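Local structure of spore germination protein GerM (Bacillus subtilis subsp. subtilis str. 168, 6GZB) at residues Lys80-Tyr85 and Leu147-Ser152; Asp113-Lys116 and Ala120-Asp123. The protein is of unknown molecular function but affects both sporulation and germination, and contains two tandem GerMN domains. One frame throughout, in Å; residues are numbered along the deposited sequence.

Contact 1: Lys80-Tyr85 and Leu147-Ser152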
loop_
_atom_site.group_PDB
_atom_site.type_symbol
_atom_site.label_atom_id
_atom_site.label_comp_id
_atom_site.label_asym_id
_atom_site.label_seq_id
_atom_site.Cartn_x
_atom_site.Cartn_y
_atom_site.Cartn_z
ATOM N N LYS A 80 15.309 -9.286 6.330
ATOM C CA LYS A 80 15.067 -10.684 6.654
ATOM C C LYS A 80 14.089 -10.817 7.819
ATOM O O LYS A 80 13.187 -11.659 7.812
ATOM C CB LYS A 80 16.390 -11.365 6.998
ATOM C CG LYS A 80 16.238 -12.729 7.635
ATOM C CD LYS A 80 17.606 -13.275 8.003
ATOM C CE LYS A 80 17.496 -14.658 8.622
ATOM N NZ LYS A 80 18.712 -15.466 8.366
ATOM N N GLN A 81 14.267 -9.979 8.825
ATOM C CA GLN A 81 13.423 -10.048 10.010
ATOM C C GLN A 81 11.975 -9.744 9.647
ATOM O O GLN A 81 11.055 -10.411 10.116
ATOM C CB GLN A 81 13.911 -9.054 11.058
ATOM C CG GLN A 81 13.120 -9.108 12.355
ATOM C CD GLN A 81 13.374 -7.902 13.217
ATOM O OE1 GLN A 81 13.451 -6.775 12.725
ATOM N NE2 GLN A 81 13.539 -8.134 14.514
ATOM N N ALA A 82 11.780 -8.739 8.797
ATOM C CA ALA A 82 10.437 -8.346 8.380
ATOM C C ALA A 82 9.706 -9.521 7.720
ATOM O O ALA A 82 8.551 -9.789 8.031
ATOM C CB ALA A 82 10.505 -7.161 7.433
ATOM N N LEU A 83 10.403 -10.258 6.862
ATOM C CA LEU A 83 9.818 -11.434 6.227
ATOM C C LEU A 83 9.535 -12.542 7.239
ATOM O O LEU A 83 8.540 -13.257 7.122
ATOM C CB LEU A 83 10.737 -11.966 5.132
ATOM C CG LEU A 83 10.939 -11.040 3.929
ATOM C CD1 LEU A 83 11.686 -11.790 2.834
ATOM C CD2 LEU A 83 9.613 -10.523 3.398
ATOM N N GLU A 84 10.417 -12.701 8.218
ATOM C CA GLU A 84 10.220 -13.708 9.263
ATOM C C GLU A 84 8.952 -13.426 10.049
ATOM O O GLU A 84 8.308 -14.343 10.569
ATOM C CB GLU A 84 11.425 -13.748 10.215
ATOM C CG GLU A 84 12.541 -14.673 9.751
ATOM C CD GLU A 84 13.898 -14.359 10.364
ATOM O OE1 GLU A 84 14.890 -15.006 9.963
ATOM O OE2 GLU A 84 13.995 -13.456 11.218
ATOM N N TYR A 85 8.584 -12.151 10.123
ATOM C CA TYR A 85 7.373 -11.757 10.837
ATOM C C TYR A 85 6.131 -11.801 9.953
ATOM O O TYR A 85 5.059 -11.350 10.356
ATOM C CB TYR A 85 7.555 -10.372 11.446
ATOM C CG TYR A 85 8.155 -10.417 12.834
ATOM C CD1 TYR A 85 9.514 -10.634 13.018
ATOM C CD2 TYR A 85 7.360 -10.277 13.960
ATOM C CE1 TYR A 85 10.065 -10.679 14.281
ATOM C CE2 TYR A 85 7.911 -10.295 15.227
ATOM C CZ TYR A 85 9.259 -10.522 15.380
ATOM O OH TYR A 85 9.818 -10.576 16.634
ATOM N N LEU A 147 9.341 -5.916 1.638
ATOM C CA LEU A 147 10.755 -5.681 1.359
ATOM C C LEU A 147 11.008 -4.257 0.881
ATOM O O LEU A 147 11.994 -3.635 1.267
ATOM C CB LEU A 147 11.281 -6.677 0.319
ATOM C CG LEU A 147 11.537 -8.084 0.853
ATOM C CD1 LEU A 147 11.972 -9.022 -0.267
ATOM C CD2 LEU A 147 12.581 -8.034 1.952
ATOM N N THR A 148 10.110 -3.728 0.061
ATOM C CA THR A 148 10.341 -2.435 -0.576
ATOM C C THR A 148 10.015 -1.255 0.314
ATOM O O THR A 148 10.146 -0.104 -0.108
ATOM C CB THR A 148 9.567 -2.297 -1.908
ATOM O OG1 THR A 148 8.193 -2.645 -1.723
ATOM C CG2 THR A 148 10.182 -3.215 -2.964
ATOM N N GLN A 149 9.641 -1.513 1.561
ATOM C CA GLN A 149 9.503 -0.411 2.514
ATOM C C GLN A 149 10.869 0.196 2.851
ATOM O O GLN A 149 10.954 1.324 3.302
ATOM C CB GLN A 149 8.798 -0.864 3.797
ATOM C CG GLN A 149 9.686 -1.612 4.776
ATOM C CD GLN A 149 8.891 -2.174 5.934
ATOM O OE1 GLN A 149 8.567 -1.451 6.869
ATOM N NE2 GLN A 149 8.539 -3.458 5.860
ATOM N N PHE A 150 11.928 -0.585 2.683
ATOM C CA PHE A 150 13.276 -0.134 2.995
ATOM C C PHE A 150 13.877 0.648 1.833
ATOM O O PHE A 150 13.672 0.315 0.657
ATOM C CB PHE A 150 14.162 -1.332 3.305
ATOM C CG PHE A 150 13.687 -2.147 4.459
ATOM C CD1 PHE A 150 13.927 -1.733 5.756
ATOM C CD2 PHE A 150 13.010 -3.340 4.254
ATOM C CE1 PHE A 150 13.497 -2.492 6.831
ATOM C CE2 PHE A 150 12.563 -4.096 5.323
ATOM C CZ PHE A 150 12.789 -3.661 6.615
ATOM N N SER A 151 14.488 1.692 2.056
ATOM C CA SER A 151 14.982 2.608 1.025
ATOM C C SER A 151 16.045 1.942 0.146
ATOM O O SER A 151 16.252 2.344 -0.992
ATOM C CB SER A 151 15.524 3.892 1.655
ATOM O OG SER A 151 16.644 3.607 2.462
ATOM N N SER A 152 16.789 0.875 0.751
ATOM C CA SER A 152 17.811 0.151 0.006
ATOM C C SER A 152 17.220 -0.903 -0.933
ATOM O O SER A 152 17.956 -1.515 -1.697
ATOM C CB SER A 152 18.782 -0.526 0.972
ATOM O OG SER A 152 18.129 -1.526 1.745
#

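Contact 2: Asp113-Lys116 and Ala120-Asp123. With ACT (acetate ion), chain G.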
loop_
_atom_site.group_PDB
_atom_site.type_symbol
_atom_site.label_atom_id
_atom_site.label_comp_id
_atom_site.label_asym_id
_atom_site.label_seq_id
_atom_site.Cartn_x
_atom_site.Cartn_y
_atom_site.Cartn_z
ATOM N N ASP A 113 19.353 -11.194 0.483
ATOM C CA ASP A 113 20.578 -10.611 -0.022
ATOM C C ASP A 113 20.244 -9.320 -0.771
ATOM O O ASP A 113 19.585 -9.335 -1.813
ATOM C CB ASP A 113 21.261 -11.616 -0.958
ATOM C CG ASP A 113 22.557 -11.096 -1.529
ATOM O OD1 ASP A 113 23.253 -10.352 -0.813
ATOM O OD2 ASP A 113 22.888 -11.451 -2.680
ATOM N N ILE A 114 20.690 -8.200 -0.226
ATOM C CA ILE A 114 20.398 -6.897 -0.806
ATOM C C ILE A 114 21.562 -6.455 -1.695
ATOM O O ILE A 114 22.677 -6.274 -1.221
ATOM C CB ILE A 114 20.144 -5.845 0.295
ATOM C CG1 ILE A 114 18.996 -6.293 1.197
ATOM C CG2 ILE A 114 19.828 -4.490 -0.315
ATOM C CD1 ILE A 114 18.792 -5.405 2.408
ATOM N N LYS A 115 21.297 -6.287 -2.984
ATOM C CA LYS A 115 22.322 -5.864 -3.936
ATOM C C LYS A 115 22.409 -4.347 -3.979
ATOM O O LYS A 115 21.502 -3.652 -3.516
ATOM C CB LYS A 115 22.005 -6.375 -5.344
ATOM C CG LYS A 115 21.468 -7.791 -5.412
ATOM C CD LYS A 115 22.430 -8.728 -6.121
ATOM C CE LYS A 115 23.375 -9.386 -5.132
ATOM N NZ LYS A 115 23.620 -10.813 -5.475
ATOM N N LYS A 116 23.474 -3.839 -4.595
ATOM C CA LYS A 116 23.725 -2.402 -4.646
ATOM C C LYS A 116 22.777 -1.688 -5.605
ATOM O O LYS A 116 22.480 -0.507 -5.426
ATOM C CB LYS A 116 25.178 -2.125 -5.041
ATOM C CG LYS A 116 26.150 -2.161 -3.869
ATOM C CD LYS A 116 27.555 -1.762 -4.291
ATOM C CE LYS A 116 28.382 -1.273 -3.109
ATOM N NZ LYS A 116 29.540 -0.443 -3.540
ATOM N N ALA A 120 16.542 -6.866 -3.908
ATOM C CA ALA A 120 16.617 -7.810 -2.803
ATOM C C ALA A 120 16.252 -9.192 -3.287
ATOM O O ALA A 120 15.233 -9.377 -3.956
ATOM C CB ALA A 120 15.686 -7.391 -1.681
ATOM N N ILE A 121 17.097 -10.160 -2.958
ATOM C CA ILE A 121 16.825 -11.541 -3.293
ATOM C C ILE A 121 16.379 -12.280 -2.041
ATOM O O ILE A 121 17.124 -12.387 -1.067
ATOM C CB ILE A 121 18.071 -12.225 -3.894
ATOM C CG1 ILE A 121 18.437 -11.561 -5.223
ATOM C CG2 ILE A 121 17.806 -13.701 -4.124
ATOM C CD1 ILE A 121 19.840 -11.860 -5.695
ATOM N N ALA A 122 15.135 -12.736 -2.050
ATOM C CA ALA A 122 14.578 -13.436 -0.908
ATOM C C ALA A 122 14.572 -14.921 -1.193
ATOM O O ALA A 122 13.839 -15.387 -2.064
ATOM C CB ALA A 122 13.167 -12.949 -0.625
ATOM N N ASP A 123 15.399 -15.659 -0.457
ATOM C CA ASP A 123 15.604 -17.083 -0.714
ATOM C C ASP A 123 14.947 -17.884 0.408
ATOM O O ASP A 123 15.379 -17.829 1.552
ATOM C CB ASP A 123 17.109 -17.388 -0.790
ATOM C CG ASP A 123 17.411 -18.784 -1.339
ATOM O OD1 ASP A 123 16.463 -19.556 -1.598
ATOM O OD2 ASP A 123 18.604 -19.132 -1.455
HETATM C C ACT G . 26.265 -6.293 -5.336
HETATM O O ACT G . 26.245 -6.123 -4.129
HETATM O OXT ACT G . 25.550 -5.632 -6.074
HETATM C CH3 ACT G . 26.808 -7.571 -5.846
#

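Contact 1: Lys80-Tyr85 and Leu147-Ser152
Leu-83 of helix 78-84 packs against Leu-147 of helix 136-147 inside the first of the two tandem GerMN domains of GerM, and Ala-82 meets the ring of Phe-150 beside them. No hydrogen bond crosses between the two segments, so this buried contact is a worked example of a helix packed mainly through apolar side chains on a second helix and the turn that follows it. The CB of Leu-83 does not aim straight at its partner. Its first torsion sets CG anti to the carbonyl carbon and beside the backbone N (chi1 -65°), and this carries the branched end over to Leu-147. There Leu-83 CG lies 4.0 Å from Leu-147 CD2. Further out, Leu-83 CD1 also rests on Leu-147 CD2, at 4.0 Å, while Leu-83 CD2 sits 4.0 Å from Leu-147 CG, so the branch point and both methyls share the contact. The two leucine side chains cross at about a right angle. With an alanine here, Leu-147 CD2 would probably face a gap, and Val-110 and Val-112 of the neighbouring strand 110-114 would lose the side chain that now packs on them. A type I beta turn from Leu-147 to Phe-150 then brings the phenyl ring round to helix 78-84, where Ala-82 CB approaches CE2 of Phe-150 at 4.3 Å, near the ring plane and at its edge. Gln-149 sends its polar end to strand 51-60, NE2 bonding to Glu-55 O as well as to Thr-146 O, while Gln-149 CG lies 3.7 Å above one face of the Phe-150 ring, offset toward the rim.

Contact 2: Asp113-Lys116 and Ala120-Asp123
The beta hairpin formed by strands 110-114 and 119-124 pairs Asp-113 with Ile-121 just before its first strand gives way to the turn. These two residues make an antiparallel hydrogen-bonded pair, gripped from both directions: Ile-121 N donates to Asp-113 O at 2.9 Å, with 170° at the hydrogen, and Asp-113 N donates to Ile-121 O at 3.0 Å, with 166°. One step nearer the turn, Ile-114 and Ala-120 form a non-hydrogen-bonded pair whose CA atoms stand 4.4 Å apart. Asp-113 O has a second, softer partner, the CA of Ala-120 at 3.5 Å, in a CA-H...O contact. Within the four-stranded mixed sheet, strand 110-114 is an outer strand of the chain, whereas strand 119-124 is flanked on its other side by strand 155-160, to which Ala-120 and Ala-122 are bonded through their backbones.

The side chains alternate between the two faces of the sheet. Ile-114 and Ala-120 point to the side where Ile-114 touches Ala-79 of helix 78-84. Asp-113 and Ile-121 point to the other, where a salt bridge lies beside the isoleucine. Lys-115 folds back past Ile-121: bends at chi2 (-114°), chi3 and chi4 return its amine to the strand it has just left, and Lys-115 NZ meets Asp-113 OD2 at 3.0 Å, nearly in line with the C-O bond. On the way the lysine crosses the tip of Ile-121, whose CD1 is 3.9 Å from Lys-115 NZ, so one methyl lies against the charged end. Within the turn, Lys-116 N donates almost straight to OXT of an acetate, probably from the crystallisation liquor, at 3.1 Å.

How the contacts relate
Contact 2 is nested in the loop that contact 1 closes, and their centres lie about 10 Å apart in the same GerMN domain. They touch directly, because the leucine pair of contact 1 lies against the helix-side face of the hairpin: Leu-83 CD1 is 3.9 Å and Leu-147 CD1 4.1 Å from Ala-122 CB, and Leu-147 CD1 also reaches Ala-120 CB at 4.3 Å. One small alanine methyl thus receives a leucine from each helix. Nearer the turn of the hairpin, Ser-152 O approaches Ile-114 CG2 at 3.8 Å. Together they illustrate helices laid on a sheet; the acetate by Lys-116 and a 1,2-ethanediol about 4 Å from the side chain of Phe-150 both probably come from the crystallisation liquor.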